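PDB 2ZWR: metallo-beta-lactamase superfamily protein from Thermus thermophilus, which probably acts as a zinc-dependent hydrolase of the metallo-beta-lactamase superfamily, with two metal ions held in its central site. Local coordinates for residues Gly191-Ala194 and Arg195-Phe199. Residues are numbered along the deposited sequence; the frame is centred on the assembly and turned at random.
Sequences GLEA and RTNPF
The torsions of Glu193 and Asn197 bring them together at the end of the C-terminal helix: CG of Glu193 lies anti to its own carbonyl carbon and the chain bends at chi2 (-49°), while CG of Asn197 stands anti to the backbone N (chi1 -159°). The carboxylate thus curls forward along the helix and the amide reaches back to it, and Asn197 ND2 donates to Glu193 OE2 over 2.8 Å. The two flat groups stand almost perpendicular, 88° apart, and the oxygen is met on its anti side, the donor lying somewhat out of the carboxylate plane. The same pair is also joined through the backbone, since Asn197 N gives a 2.9 Å bond to Glu193 O, the last regular helical link before Asn197 departs from helical geometry. Beyond it the side chain closes an Asx turn: Phe199 N donates to Asn197 OD1 at 2.9 Å, in the carbonyl plane and on a lone pair, so both ends of the amide are used. One residue earlier, Thr196 OG1 folds back on the helix, donating to Leu192 O at 2.8 Å from above the carbonyl plane, as helical threonines often do. Its methyl CG2 packs against Leu192 CD1 at 3.8 Å. Arg195 N, meanwhile, bonds to Gly191 O and more weakly to Leu192 O.

The buried carboxylate looks mainly beyond the helix. Its OE1 is hydrogen-bonded to Thr188 OG1 and forms a salt bridge with Arg148, and OE2 also accepts from Gly149 N; Asn197 ND2 has a second acceptor in Ser150 O. Helix 190-196 is thereby tied to the small hairpin of strands 146-147 and 150-151, which follows the metal ligand Asp144. Several donors, one of them cationic, surround Glu193, which probably keeps it ionised despite its burial.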
loop_
_atom_site.group_PDB
_atom_site.type_symbol
_atom_site.label_atom_id
_atom_site.label_comp_id
_atom_site.label_asym_id
_atom_site.label_seq_id
_atom_site.Cartn_x
_atom_site.Cartn_y
_atom_site.Cartn_z
ATOM N N GLY A 191 12.506 11.791 8.687
ATOM C CA GLY A 191 13.378 12.932 8.996
ATOM C C GLY A 191 13.652 13.834 7.792
ATOM O O GLY A 191 13.633 15.051 7.910
ATOM N N LEU A 192 13.905 13.236 6.632
ATOM C CA LEU A 192 14.099 14.015 5.414
ATOM C C LEU A 192 12.852 14.838 5.072
ATOM O O LEU A 192 12.953 16.019 4.745
ATOM C CB LEU A 192 14.500 13.124 4.228
ATOM C CG LEU A 192 14.514 13.764 2.817
ATOM C CD1 LEU A 192 15.467 14.975 2.710
ATOM C CD2 LEU A 192 14.868 12.732 1.753
ATOM N N GLU A 193 11.683 14.216 5.141
ATOM C CA GLU A 193 10.438 14.931 4.855
ATOM C C GLU A 193 10.141 16.013 5.897
ATOM O O GLU A 193 9.629 17.081 5.552
ATOM C CB GLU A 193 9.252 13.964 4.685
ATOM C CG GLU A 193 9.392 13.005 3.495
ATOM C CD GLU A 193 9.768 13.712 2.194
ATOM O OE1 GLU A 193 10.787 13.323 1.581
ATOM O OE2 GLU A 193 9.058 14.671 1.792
ATOM N N ALA A 194 10.475 15.753 7.158
ATOM C CA ALA A 194 10.367 16.789 8.197
ATOM C C ALA A 194 11.151 18.058 7.825
ATOM O O ALA A 194 10.736 19.167 8.150
ATOM C CB ALA A 194 10.824 16.251 9.564
ATOM N N ARG A 195 12.268 17.878 7.122
ATOM C CA ARG A 195 13.128 18.984 6.715
ATOM C C ARG A 195 12.765 19.630 5.374
ATOM O O ARG A 195 13.054 20.808 5.167
ATOM C CB ARG A 195 14.599 18.535 6.693
ATOM C CG ARG A 195 15.268 18.413 8.087
ATOM C CD ARG A 195 15.507 19.775 8.773
ATOM N NE ARG A 195 16.557 19.711 9.798
ATOM C CZ ARG A 195 16.386 19.922 11.105
ATOM N NH1 ARG A 195 15.191 20.222 11.591
ATOM N NH2 ARG A 195 17.425 19.835 11.930
ATOM N N THR A 196 12.139 18.880 4.466
ATOM C CA THR A 196 11.997 19.329 3.076
ATOM C C THR A 196 10.588 19.374 2.492
ATOM O O THR A 196 10.367 20.059 1.488
ATOM C CB THR A 196 12.795 18.441 2.118
ATOM O OG1 THR A 196 12.341 17.087 2.254
ATOM C CG2 THR A 196 14.285 18.532 2.393
ATOM N N ASN A 197 9.653 18.621 3.062
ATOM C CA ASN A 197 8.311 18.532 2.482
ATOM C C ASN A 197 7.505 19.835 2.618
ATOM O O ASN A 197 7.243 20.292 3.741
ATOM C CB ASN A 197 7.540 17.356 3.082
ATOM C CG ASN A 197 6.388 16.892 2.197
ATOM O OD1 ASN A 197 5.484 17.657 1.873
ATOM N ND2 ASN A 197 6.415 15.625 1.820
ATOM N N PRO A 198 7.083 20.419 1.475
ATOM C CA PRO A 198 6.328 21.673 1.481
ATOM C C PRO A 198 4.945 21.584 2.144
ATOM O O PRO A 198 4.373 22.620 2.500
ATOM C CB PRO A 198 6.191 22.004 -0.006
ATOM C CG PRO A 198 6.315 20.703 -0.697
ATOM C CD PRO A 198 7.291 19.917 0.106
ATOM N N PHE A 199 4.421 20.364 2.310
ATOM C CA PHE A 199 3.123 20.149 2.965
ATOM C C PHE A 199 3.279 19.930 4.479
ATOM O O PHE A 199 2.290 19.751 5.195
ATOM C CB PHE A 199 2.391 18.944 2.360
ATOM C CG PHE A 199 1.977 19.119 0.921
ATOM C CD1 PHE A 199 0.693 19.568 0.601
ATOM C CD2 PHE A 199 2.853 18.797 -0.113
ATOM C CE1 PHE A 199 0.295 19.708 -0.734
ATOM C CE2 PHE A 199 2.472 18.938 -1.446
ATOM C CZ PHE A 199 1.187 19.389 -1.761
#